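Local coordinates for extracellular ligand-binding receptor (Verminephrobacter eiseniae, PDB 4M88), which probably captures an amino acid or a related small solute outside the cell membrane and delivers it to an ABC transporter, as in the leucine-binding protein family, at residues A317-M322 and L332-G337; L264-E269 and G291-R296; E58-Q63 and K85-D90; G11-P16 and L48-D53. One frame throughout, in Å; residues are numbered along the deposited sequence.

Contact 1 of 4, residues A317-M322 and L332-G337; sequences ATLSTM and LDFSKG
L319 meets F334 twice, through its backbone carbonyl and through its side chain. Its O comes up at the ring edge, near the ring plane, and lies 3.4 Å from F334 CB. Its CD2 stands 4.1 Å from F334 CE2, the two side chains running side by side in the same direction. The same carbonyl accepts from a water at 2.7 Å, and that water in turn accepts from F334 N, a water bridge between two backbones that share no direct hydrogen bond. S320 turns its CB away from the loop; a second water lies 3.2 Å from S320 OG and donates to F334 O. This is the C-terminal end of helix 312-321 packed on the chain that leaves the two-stranded antiparallel hairpin 325-327/330-332, and the turn is shaped by D333, whose OD1 accepts from S335 N in an Asx turn. F119 meets the F334 ring edge-to-face and also touches L319 and S320, tying in strand 118-119. Farther along, selenomethionine M322 has CG between its backbone N and carbonyl carbon (chi1 65°), and from there the extended chain brings CE to the ring edge, 4.1 Å from F334 CD2.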
loop_
_atom_site.group_PDB
_atom_site.type_symbol
_atom_site.label_atom_id
_atom_site.label_comp_id
_atom_site.label_asym_id
_atom_site.label_seq_id
_atom_site.Cartn_x
_atom_site.Cartn_y
_atom_site.Cartn_z
ATOM N N ALA A 317 21.492 7.634 5.414
ATOM C CA ALA A 317 22.179 7.633 6.699
ATOM C C ALA A 317 21.202 8.073 7.777
ATOM O O ALA A 317 21.175 7.510 8.871
ATOM C CB ALA A 317 23.396 8.576 6.660
ATOM N N THR A 318 20.390 9.077 7.462
ATOM C CA THR A 318 19.475 9.628 8.460
ATOM C C THR A 318 18.294 8.699 8.759
ATOM O O THR A 318 17.983 8.461 9.918
ATOM C CB THR A 318 18.969 11.012 8.039
ATOM O OG1 THR A 318 20.089 11.909 7.963
ATOM C CG2 THR A 318 17.968 11.534 9.049
ATOM N N LEU A 319 17.643 8.183 7.701
ATOM C CA LEU A 319 16.552 7.224 7.877
ATOM C C LEU A 319 16.954 6.099 8.832
ATOM O O LEU A 319 16.207 5.745 9.745
ATOM C CB LEU A 319 16.135 6.629 6.529
ATOM C CG LEU A 319 15.411 7.583 5.568
ATOM C CD1 LEU A 319 15.252 6.940 4.205
ATOM C CD2 LEU A 319 14.058 7.978 6.126
ATOM N N SER A 320 18.162 5.571 8.672
ATOM C CA SER A 320 18.600 4.408 9.429
ATOM C C SER A 320 19.107 4.714 10.830
ATOM O O SER A 320 19.278 3.796 11.623
ATOM C CB SER A 320 19.683 3.643 8.659
ATOM O OG SER A 320 19.165 3.123 7.451
ATOM N N THR A 321 19.360 5.986 11.139
ATOM C CA THR A 321 19.969 6.324 12.421
ATOM C C THR A 321 19.189 7.331 13.265
ATOM O O THR A 321 19.590 7.621 14.390
ATOM C CB THR A 321 21.434 6.833 12.254
ATOM O OG1 THR A 321 21.450 8.055 11.501
ATOM C CG2 THR A 321 22.283 5.800 11.539
HETATM N N MSE A 322 18.086 7.857 12.739
HETATM C CA MSE A 322 17.319 8.870 13.474
HETATM C C MSE A 322 16.459 8.270 14.583
HETATM O O MSE A 322 15.911 8.997 15.410
HETATM C CB MSE A 322 16.438 9.692 12.527
HETATM C CG MSE A 322 15.346 8.899 11.835
HETATM SE SE MSE A 322 14.442 9.920 10.401
HETATM C CE MSE A 322 13.213 8.501 9.860
ATOM N N LEU A 332 7.268 5.856 12.912
ATOM C CA LEU A 332 8.124 5.096 12.018
ATOM C C LEU A 332 9.468 4.930 12.684
ATOM O O LEU A 332 9.961 5.849 13.344
ATOM C CB LEU A 332 8.348 5.844 10.705
ATOM C CG LEU A 332 7.237 5.789 9.664
ATOM C CD1 LEU A 332 7.611 6.683 8.503
ATOM C CD2 LEU A 332 7.048 4.370 9.180
ATOM N N ASP A 333 10.071 3.764 12.491
ATOM C CA ASP A 333 11.398 3.492 13.032
ATOM C C ASP A 333 12.112 2.533 12.094
ATOM O O ASP A 333 11.639 1.415 11.884
ATOM C CB ASP A 333 11.277 2.847 14.411
ATOM C CG ASP A 333 12.625 2.686 15.110
ATOM O OD1 ASP A 333 13.654 3.147 14.565
ATOM O OD2 ASP A 333 12.654 2.109 16.221
ATOM N N PHE A 334 13.250 2.962 11.548
ATOM C CA PHE A 334 14.074 2.105 10.703
ATOM C C PHE A 334 15.363 1.670 11.414
ATOM O O PHE A 334 16.319 1.248 10.758
ATOM C CB PHE A 334 14.425 2.835 9.398
ATOM C CG PHE A 334 13.222 3.276 8.602
ATOM C CD1 PHE A 334 12.473 2.355 7.881
ATOM C CD2 PHE A 334 12.860 4.615 8.554
ATOM C CE1 PHE A 334 11.362 2.760 7.120
ATOM C CE2 PHE A 334 11.753 5.035 7.802
ATOM C CZ PHE A 334 11.001 4.104 7.085
ATOM N N SER A 335 15.387 1.767 12.745
ATOM C CA SER A 335 16.566 1.403 13.543
ATOM C C SER A 335 16.929 -0.073 13.456
ATOM O O SER A 335 18.100 -0.440 13.573
ATOM C CB SER A 335 16.324 1.705 15.030
ATOM O OG SER A 335 16.182 3.085 15.275
ATOM N N LYS A 336 15.912 -0.916 13.312
ATOM C CA LYS A 336 16.094 -2.365 13.390
ATOM C C LYS A 336 16.032 -3.018 12.018
ATOM O O LYS A 336 16.177 -4.230 11.890
ATOM C CB LYS A 336 15.010 -2.969 14.290
ATOM C CG LYS A 336 14.875 -2.246 15.624
ATOM C CD LYS A 336 13.803 -2.859 16.489
ATOM C CE LYS A 336 13.230 -1.831 17.450
ATOM N NZ LYS A 336 12.060 -2.377 18.183
ATOM N N GLY A 337 15.796 -2.215 10.990
ATOM C CA GLY A 337 15.648 -2.744 9.653
ATOM C C GLY A 337 14.833 -1.794 8.801
ATOM O O GLY A 337 14.380 -0.745 9.273
HETATM O O HOH W 1 14.670 5.420 11.961
HETATM O O HOH W 2 17.310 0.695 8.225
#

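Contact 2 of 4, residues L264-E269 and G291-R296; sequences LPVQRE and GYLSAR
E269 and R296 form the charged link between helices 265-277 and 286-303, whose local axes are 11.7 Å apart at an angle of 104°. A single carboxylate oxygen, E269 OE1, takes both contacts: R296 NH1 donates to it at 2.7 Å with an N-H...O angle of 158°, while the bond from R296 NH2 at 3.1 Å is weak. OE1 lies in the guanidinium plane, but NH1 approaches it from above the carboxylate plane, and the two planes are 48° apart, so this is not a flat, two-oxygen pairing. The arginine reaches across by an extended chain whose CG is anti to the backbone N. Its NE is engaged by E300 OE2 in a second salt bridge, and NH1 also makes a weak bond to Y292 OH on its own helix. Y292 OH donates to Q34 OE1, its stronger partner, while Q34 NE2 donates to E269 O; in this near-perpendicular helix packing of a periplasmic-binding-protein fold, one amide from helix 18-37 thus serves both helices. Y292 OH also packs 3.7 Å from E269 CB.

Alongside the salt bridge, V266 CG2 touches L293 CD2 at 3.6 Å, the two side chains crossing at about a right angle, and stands at the edge of the Y292 ring. The same methyl is 4.2 Å from R296 NH1. E269, through NH1 and NH2, and E300, through NE, probably offset the charge of the guanidinium and, by gripping different nitrogens, should restrict its rotation.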
loop_
_atom_site.group_PDB
_atom_site.type_symbol
_atom_site.label_atom_id
_atom_site.label_comp_id
_atom_site.label_asym_id
_atom_site.label_seq_id
_atom_site.Cartn_x
_atom_site.Cartn_y
_atom_site.Cartn_z
ATOM N N LEU A 264 -6.113 12.124 14.746
ATOM C CA LEU A 264 -4.681 12.399 14.919
ATOM C C LEU A 264 -4.241 13.683 14.223
ATOM O O LEU A 264 -4.840 14.091 13.232
ATOM C CB LEU A 264 -3.849 11.245 14.359
ATOM C CG LEU A 264 -4.123 9.849 14.902
ATOM C CD1 LEU A 264 -3.214 8.840 14.212
ATOM C CD2 LEU A 264 -3.920 9.834 16.396
ATOM N N PRO A 265 -3.179 14.323 14.739
ATOM C CA PRO A 265 -2.608 15.492 14.063
ATOM C C PRO A 265 -2.249 15.194 12.608
ATOM O O PRO A 265 -2.470 16.044 11.744
ATOM C CB PRO A 265 -1.336 15.772 14.869
ATOM C CG PRO A 265 -1.666 15.305 16.242
ATOM C CD PRO A 265 -2.567 14.098 16.062
ATOM N N VAL A 266 -1.727 14.001 12.324
ATOM C CA VAL A 266 -1.302 13.701 10.955
ATOM C C VAL A 266 -2.509 13.616 9.996
ATOM O O VAL A 266 -2.408 13.972 8.816
ATOM C CB VAL A 266 -0.413 12.438 10.894
ATOM C CG1 VAL A 266 -1.189 11.200 11.328
ATOM C CG2 VAL A 266 0.185 12.266 9.499
ATOM N N GLN A 267 -3.650 13.160 10.502
ATOM C CA GLN A 267 -4.864 13.137 9.689
ATOM C C GLN A 267 -5.281 14.550 9.302
ATOM O O GLN A 267 -5.652 14.810 8.154
ATOM C CB GLN A 267 -5.994 12.413 10.422
ATOM C CG GLN A 267 -5.809 10.897 10.450
ATOM C CD GLN A 267 -6.669 10.231 11.500
ATOM O OE1 GLN A 267 -6.714 10.673 12.647
ATOM N NE2 GLN A 267 -7.362 9.163 11.111
ATOM N N ARG A 268 -5.209 15.472 10.257
ATOM C CA ARG A 268 -5.619 16.845 9.998
ATOM C C ARG A 268 -4.638 17.566 9.071
ATOM O O ARG A 268 -5.051 18.348 8.209
ATOM C CB ARG A 268 -5.776 17.612 11.309
ATOM C CG ARG A 268 -6.864 17.067 12.201
ATOM C CD ARG A 268 -6.839 17.749 13.568
ATOM N NE ARG A 268 -7.048 16.758 14.616
ATOM C CZ ARG A 268 -6.218 16.541 15.629
ATOM N NH1 ARG A 268 -5.119 17.267 15.766
ATOM N NH2 ARG A 268 -6.501 15.602 16.518
ATOM N N GLU A 269 -3.347 17.301 9.250
ATOM C CA GLU A 269 -2.313 17.880 8.389
ATOM C C GLU A 269 -2.405 17.363 6.947
ATOM O O GLU A 269 -2.223 18.121 5.991
ATOM C CB GLU A 269 -0.922 17.614 8.982
ATOM C CG GLU A 269 -0.705 18.366 10.298
ATOM C CD GLU A 269 0.519 17.915 11.074
ATOM O OE1 GLU A 269 0.976 16.765 10.886
ATOM O OE2 GLU A 269 1.015 18.722 11.891
ATOM N N GLY A 291 0.750 8.253 -0.172
ATOM C CA GLY A 291 1.673 9.082 -0.939
ATOM C C GLY A 291 2.145 10.251 -0.091
ATOM O O GLY A 291 3.318 10.606 -0.083
ATOM N N TYR A 292 1.219 10.840 0.650
ATOM C CA TYR A 292 1.553 11.943 1.540
ATOM C C TYR A 292 2.575 11.512 2.600
ATOM O O TYR A 292 3.574 12.197 2.826
ATOM C CB TYR A 292 0.274 12.484 2.172
ATOM C CG TYR A 292 0.495 13.546 3.231
ATOM C CD1 TYR A 292 0.538 14.886 2.890
ATOM C CD2 TYR A 292 0.669 13.196 4.572
ATOM C CE1 TYR A 292 0.733 15.866 3.856
ATOM C CE2 TYR A 292 0.870 14.165 5.549
ATOM C CZ TYR A 292 0.912 15.494 5.182
ATOM O OH TYR A 292 1.112 16.457 6.139
ATOM N N LEU A 293 2.337 10.374 3.241
ATOM C CA LEU A 293 3.235 9.912 4.308
ATOM C C LEU A 293 4.587 9.450 3.768
ATOM O O LEU A 293 5.617 9.581 4.446
ATOM C CB LEU A 293 2.582 8.793 5.130
ATOM C CG LEU A 293 1.447 9.268 6.041
ATOM C CD1 LEU A 293 0.706 8.107 6.696
ATOM C CD2 LEU A 293 1.969 10.225 7.106
ATOM N N SER A 294 4.588 8.910 2.554
ATOM C CA SER A 294 5.836 8.445 1.969
ATOM C C SER A 294 6.721 9.651 1.692
ATOM O O SER A 294 7.914 9.646 2.010
ATOM C CB SER A 294 5.586 7.629 0.703
ATOM O OG SER A 294 4.884 6.440 1.009
ATOM N N ALA A 295 6.130 10.687 1.114
ATOM C CA ALA A 295 6.854 11.924 0.838
ATOM C C ALA A 295 7.235 12.624 2.138
ATOM O O ALA A 295 8.348 13.132 2.273
ATOM C CB ALA A 295 6.024 12.845 -0.059
ATOM N N ARG A 296 6.325 12.654 3.106
ATOM C CA ARG A 296 6.623 13.327 4.359
ATOM C C ARG A 296 7.754 12.651 5.146
ATOM O O ARG A 296 8.505 13.308 5.860
ATOM C CB ARG A 296 5.376 13.446 5.229
ATOM C CG ARG A 296 5.634 14.242 6.491
ATOM C CD ARG A 296 4.350 14.770 7.101
ATOM N NE ARG A 296 4.618 15.389 8.390
ATOM C CZ ARG A 296 3.672 15.841 9.204
ATOM N NH1 ARG A 296 2.395 15.746 8.843
ATOM N NH2 ARG A 296 4.008 16.377 10.374
#

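Contact 3 of 4, residues E58-Q63 and K85-D90; sequences EGFAEQ and KRMLDD
Helices 57-68 and 81-89 cross at -57°, their short axes approaching to 9.2 Å, with A61 and R86 the nearest CA pair at 6.9 Å. The close passage is consistent with the small A61 side chain at this point: its CB lies over one face of the R86 guanidinium, 3.8 Å from R86 CZ and offset toward the rim. R86 starts with CG anti to the backbone N and then bends at chi2 (64°), which lays the flat group across the alanine. Two carboxylates meet it near its plane. R86 NH2 donates to E58 OE2 at 3.1 Å across the contact, and R86 NE donates to D90 OD2 at 2.6 Å within its own segment; both hydrogen bonds have an N-H...O angle of 158°. Each acceptor is approached from above its carboxylate plane. The resulting salt-bridge network holds the guanidinium by two different nitrogens, which should restrict its rotation, and the arginine probably offsets the charge of both acids.

On the buried side, F60 CE2 touches M87 CB at 3.6 Å. SE of selenomethionine M87 lies 5.1 Å from the centroid of the F60 ring in an oblique Met-aromatic contact. M87 also touches L93. F60 touches D53, just past strand 45-52, as well as M87 of helix 81-89, which follows strand 74-76 of the same parallel sheet.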
loop_
_atom_site.group_PDB
_atom_site.type_symbol
_atom_site.label_atom_id
_atom_site.label_comp_id
_atom_site.label_asym_id
_atom_site.label_seq_id
_atom_site.Cartn_x
_atom_site.Cartn_y
_atom_site.Cartn_z
ATOM N N GLU A 58 8.905 -4.153 -17.669
ATOM C CA GLU A 58 9.645 -3.570 -18.785
ATOM C C GLU A 58 9.606 -2.055 -18.727
ATOM O O GLU A 58 10.619 -1.394 -18.938
ATOM C CB GLU A 58 9.083 -4.040 -20.125
ATOM C CG GLU A 58 9.999 -4.984 -20.871
ATOM C CD GLU A 58 11.416 -4.455 -21.011
ATOM O OE1 GLU A 58 11.601 -3.237 -21.241
ATOM O OE2 GLU A 58 12.351 -5.273 -20.890
ATOM N N GLY A 59 8.431 -1.514 -18.416
ATOM C CA GLY A 59 8.270 -0.075 -18.334
ATOM C C GLY A 59 9.087 0.492 -17.194
ATOM O O GLY A 59 9.667 1.574 -17.311
ATOM N N PHE A 60 9.143 -0.235 -16.083
ATOM C CA PHE A 60 9.938 0.233 -14.954
ATOM C C PHE A 60 11.422 0.235 -15.298
ATOM O O PHE A 60 12.125 1.215 -15.037
ATOM C CB PHE A 60 9.712 -0.609 -13.708
ATOM C CG PHE A 60 10.311 -0.003 -12.477
ATOM C CD1 PHE A 60 9.595 0.916 -11.734
ATOM C CD2 PHE A 60 11.605 -0.320 -12.085
ATOM C CE1 PHE A 60 10.142 1.496 -10.591
ATOM C CE2 PHE A 60 12.166 0.259 -10.952
ATOM C CZ PHE A 60 11.432 1.165 -10.202
ATOM N N ALA A 61 11.891 -0.873 -15.864
ATOM C CA ALA A 61 13.281 -0.998 -16.302
ATOM C C ALA A 61 13.683 0.140 -17.231
ATOM O O ALA A 61 14.790 0.675 -17.133
ATOM C CB ALA A 61 13.501 -2.336 -16.988
ATOM N N GLU A 62 12.788 0.494 -18.151
ATOM C CA GLU A 62 13.029 1.606 -19.070
ATOM C C GLU A 62 13.115 2.960 -18.367
ATOM O O GLU A 62 13.967 3.788 -18.692
ATOM C CB GLU A 62 11.923 1.663 -20.128
ATOM C CG GLU A 62 11.915 0.485 -21.079
ATOM C CD GLU A 62 10.727 0.517 -22.027
ATOM O OE1 GLU A 62 10.008 1.542 -22.045
ATOM O OE2 GLU A 62 10.515 -0.483 -22.749
ATOM N N GLN A 63 12.222 3.201 -17.416
ATOM C CA GLN A 63 12.165 4.511 -16.762
ATOM C C GLN A 63 13.229 4.745 -15.694
ATOM O O GLN A 63 13.595 5.889 -15.428
ATOM C CB GLN A 63 10.780 4.753 -16.156
ATOM C CG GLN A 63 9.673 4.853 -17.204
ATOM C CD GLN A 63 10.009 5.844 -18.296
ATOM O OE1 GLN A 63 10.551 6.922 -18.035
ATOM N NE2 GLN A 63 9.720 5.475 -19.535
ATOM N N LYS A 85 9.449 -6.153 -8.578
ATOM C CA LYS A 85 10.189 -7.396 -8.796
ATOM C C LYS A 85 11.329 -7.188 -9.798
ATOM O O LYS A 85 12.444 -7.685 -9.607
ATOM C CB LYS A 85 9.242 -8.510 -9.265
ATOM C CG LYS A 85 9.920 -9.851 -9.522
ATOM C CD LYS A 85 8.886 -10.980 -9.616
ATOM C CE LYS A 85 9.563 -12.344 -9.674
ATOM N NZ LYS A 85 10.475 -12.436 -10.852
ATOM N N ARG A 86 11.056 -6.440 -10.860
ATOM C CA ARG A 86 12.077 -6.140 -11.859
ATOM C C ARG A 86 13.199 -5.301 -11.239
ATOM O O ARG A 86 14.377 -5.536 -11.506
ATOM C CB ARG A 86 11.454 -5.406 -13.048
ATOM C CG ARG A 86 12.426 -5.119 -14.187
ATOM C CD ARG A 86 12.948 -6.408 -14.810
ATOM N NE ARG A 86 13.724 -6.140 -16.017
ATOM C CZ ARG A 86 13.216 -6.140 -17.246
ATOM N NH1 ARG A 86 11.931 -6.412 -17.444
ATOM N NH2 ARG A 86 13.995 -5.876 -18.283
HETATM N N MSE A 87 12.825 -4.334 -10.403
HETATM C CA MSE A 87 13.807 -3.480 -9.741
HETATM C C MSE A 87 14.757 -4.344 -8.919
HETATM O O MSE A 87 15.968 -4.125 -8.912
HETATM C CB MSE A 87 13.119 -2.460 -8.827
HETATM C CG MSE A 87 14.062 -1.480 -8.122
HETATM SE SE MSE A 87 13.083 -0.307 -6.878
HETATM C CE MSE A 87 12.740 -1.581 -5.439
ATOM N N LEU A 88 14.205 -5.348 -8.249
ATOM C CA LEU A 88 15.018 -6.202 -7.385
ATOM C C LEU A 88 15.797 -7.256 -8.180
ATOM O O LEU A 88 16.972 -7.519 -7.894
ATOM C CB LEU A 88 14.145 -6.851 -6.298
ATOM C CG LEU A 88 13.436 -5.898 -5.328
ATOM C CD1 LEU A 88 12.378 -6.630 -4.520
ATOM C CD2 LEU A 88 14.431 -5.221 -4.385
ATOM N N ASP A 89 15.153 -7.858 -9.179
ATOM C CA ASP A 89 15.818 -8.890 -9.990
ATOM C C ASP A 89 16.965 -8.343 -10.837
ATOM O O ASP A 89 17.977 -9.018 -11.043
ATOM C CB ASP A 89 14.808 -9.617 -10.888
ATOM C CG ASP A 89 13.791 -10.437 -10.095
ATOM O OD1 ASP A 89 14.027 -10.724 -8.900
ATOM O OD2 ASP A 89 12.753 -10.808 -10.682
ATOM N N ASP A 90 16.802 -7.128 -11.352
ATOM C CA ASP A 90 17.833 -6.515 -12.189
ATOM C C ASP A 90 18.916 -5.853 -11.342
ATOM O O ASP A 90 19.879 -5.297 -11.883
ATOM C CB ASP A 90 17.211 -5.482 -13.133
ATOM C CG ASP A 90 16.580 -6.115 -14.361
ATOM O OD1 ASP A 90 16.588 -7.365 -14.463
ATOM O OD2 ASP A 90 16.072 -5.358 -15.221
#

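Contact 4 of 4, residues G11-P16 and L48-D53; sequences GPFTGP and LFEADD
G11 and A51 are joined by a backbone hydrogen bond, G11 N to A51 O at 3.0 Å. A second, D53 N to G11 O at 2.9 Å, completes a parallel bridge in which G11 pairs with D52. The G11 carbonyl also receives a CA-H...O contact from D52 CA. Beyond the bridge the chain turns away in an inverse gamma turn centred on P12.

Side-chain hydrogen bonds belong to D52, whose carboxylate is carried toward the loop by CG anti to the backbone N (chi1 179°). T14 N donates to D52 OD1 at 3.2 Å, from above the carboxylate plane. T14 OG1 donates to D52 OD2 at a modelled 2.5 Å, so short that the exact length is doubtful. D52 OD1 also accepts from R54 N, so D52 binds both the 11-16 loop and its own following backbone.

Among the van der Waals contacts, F13 presents its ring edge to A51 O, 3.5 Å from F13 CE2. Separately, F13 CE2 is 4.1 Å from E50 CB. P12 CB packs 3.6 Å from D53 OD1, whose bonded partner is F55 N.

Strands 4-11 and 45-52 are neighbours in the parallel sheet, and 45-52 is its outermost strand; the loop leads into helix 18-37, where F13 touches A21, while F49 packs on A67 of helix 57-68.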
loop_
_atom_site.group_PDB
_atom_site.type_symbol
_atom_site.label_atom_id
_atom_site.label_comp_id
_atom_site.label_asym_id
_atom_site.label_seq_id
_atom_site.Cartn_x
_atom_site.Cartn_y
_atom_site.Cartn_z
ATOM N N GLY A 11 5.549 5.346 -11.666
ATOM C CA GLY A 11 4.281 4.754 -11.282
ATOM C C GLY A 11 3.494 4.280 -12.480
ATOM O O GLY A 11 3.765 4.677 -13.614
ATOM N N PRO A 12 2.514 3.403 -12.242
ATOM C CA PRO A 12 1.688 2.892 -13.331
ATOM C C PRO A 12 0.585 3.884 -13.704
ATOM O O PRO A 12 -0.602 3.616 -13.478
ATOM C CB PRO A 12 1.098 1.607 -12.735
ATOM C CG PRO A 12 1.023 1.898 -11.251
ATOM C CD PRO A 12 2.204 2.777 -10.942
ATOM N N PHE A 13 0.974 5.026 -14.268
ATOM C CA PHE A 13 0.012 6.095 -14.555
ATOM C C PHE A 13 -0.961 5.773 -15.692
ATOM O O PHE A 13 -2.072 6.309 -15.737
ATOM C CB PHE A 13 0.742 7.413 -14.803
ATOM C CG PHE A 13 1.474 7.909 -13.598
ATOM C CD1 PHE A 13 0.764 8.339 -12.480
ATOM C CD2 PHE A 13 2.863 7.931 -13.563
ATOM C CE1 PHE A 13 1.425 8.791 -11.346
ATOM C CE2 PHE A 13 3.531 8.390 -12.429
ATOM C CZ PHE A 13 2.808 8.824 -11.325
ATOM N N THR A 14 -0.557 4.900 -16.602
ATOM C CA THR A 14 -1.495 4.375 -17.583
ATOM C C THR A 14 -1.701 2.883 -17.334
ATOM O O THR A 14 -0.789 2.196 -16.867
ATOM C CB THR A 14 -1.018 4.637 -19.031
ATOM O OG1 THR A 14 0.300 4.110 -19.203
ATOM C CG2 THR A 14 -0.972 6.120 -19.301
ATOM N N GLY A 15 -2.899 2.388 -17.616
ATOM C CA GLY A 15 -3.200 0.990 -17.391
ATOM C C GLY A 15 -4.166 0.806 -16.240
ATOM O O GLY A 15 -4.770 1.768 -15.778
ATOM N N PRO A 16 -4.302 -0.436 -15.758
ATOM C CA PRO A 16 -5.381 -0.787 -14.827
ATOM C C PRO A 16 -5.218 -0.183 -13.441
ATOM O O PRO A 16 -6.173 -0.213 -12.666
ATOM C CB PRO A 16 -5.315 -2.318 -14.767
ATOM C CG PRO A 16 -3.936 -2.665 -15.168
ATOM C CD PRO A 16 -3.505 -1.610 -16.153
ATOM N N LEU A 48 9.118 17.459 -7.872
ATOM C CA LEU A 48 8.801 16.077 -8.190
ATOM C C LEU A 48 8.795 15.910 -9.691
ATOM O O LEU A 48 8.211 16.720 -10.412
ATOM C CB LEU A 48 7.421 15.705 -7.644
ATOM C CG LEU A 48 7.005 14.256 -7.895
ATOM C CD1 LEU A 48 7.815 13.275 -7.036
ATOM C CD2 LEU A 48 5.503 14.071 -7.670
ATOM N N PHE A 49 9.458 14.877 -10.184
ATOM C CA PHE A 49 9.214 14.503 -11.565
ATOM C C PHE A 49 8.532 13.156 -11.554
ATOM O O PHE A 49 8.612 12.418 -10.565
ATOM C CB PHE A 49 10.491 14.467 -12.380
ATOM C CG PHE A 49 11.390 13.335 -12.029
ATOM C CD1 PHE A 49 11.296 12.127 -12.704
ATOM C CD2 PHE A 49 12.330 13.476 -11.024
ATOM C CE1 PHE A 49 12.118 11.066 -12.369
ATOM C CE2 PHE A 49 13.169 12.427 -10.690
ATOM C CZ PHE A 49 13.062 11.222 -11.358
ATOM N N GLU A 50 7.849 12.845 -12.645
ATOM C CA GLU A 50 7.057 11.631 -12.731
ATOM C C GLU A 50 7.427 10.883 -13.983
ATOM O O GLU A 50 7.868 11.476 -14.974
ATOM C CB GLU A 50 5.565 11.971 -12.762
ATOM C CG GLU A 50 5.062 12.631 -11.491
ATOM C CD GLU A 50 4.368 13.954 -11.744
ATOM O OE1 GLU A 50 4.562 14.543 -12.830
ATOM O OE2 GLU A 50 3.630 14.407 -10.849
ATOM N N ALA A 51 7.227 9.574 -13.955
ATOM C CA ALA A 51 7.500 8.764 -15.125
ATOM C C ALA A 51 6.538 7.593 -15.079
ATOM O O ALA A 51 6.296 7.036 -14.009
ATOM C CB ALA A 51 8.943 8.284 -15.118
ATOM N N ASP A 52 5.989 7.236 -16.236
ATOM C CA ASP A 52 4.976 6.186 -16.331
ATOM C C ASP A 52 5.612 4.846 -16.696
ATOM O O ASP A 52 6.232 4.729 -17.755
ATOM C CB ASP A 52 3.943 6.599 -17.389
ATOM C CG ASP A 52 2.840 5.576 -17.593
ATOM O OD1 ASP A 52 2.617 4.716 -16.715
ATOM O OD2 ASP A 52 2.172 5.650 -18.650
ATOM N N ASP A 53 5.458 3.844 -15.824
ATOM C CA ASP A 53 5.980 2.500 -16.099
ATOM C C ASP A 53 4.937 1.608 -16.757
ATOM O O ASP A 53 5.230 0.465 -17.136
ATOM C CB ASP A 53 6.576 1.843 -14.827
ATOM C CG ASP A 53 5.525 1.551 -13.731
ATOM O OD1 ASP A 53 4.393 1.110 -14.054
ATOM O OD2 ASP A 53 5.844 1.744 -12.523
#

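Contacts 3 and 4 form one continuous patch, with centres 13 Å apart: D53 CB lies 3.5 Å from F60 N, and Q63 CG lies 3.5 Å from D52 O, where strand 45-52 is followed by helix 57-68. Contacts 1 and 2 are centred 19 Å apart and do not touch, their nearest atoms being about 5 Å apart, but consecutive helices 286-303 and 312-321 connect them, L319 resting on T297. Helix 18-37 links the two regions, supplying Q34 to contact 2 and A21 to contact 4, whose centres are 22 Å apart and whose nearest atoms are about 7 Å apart.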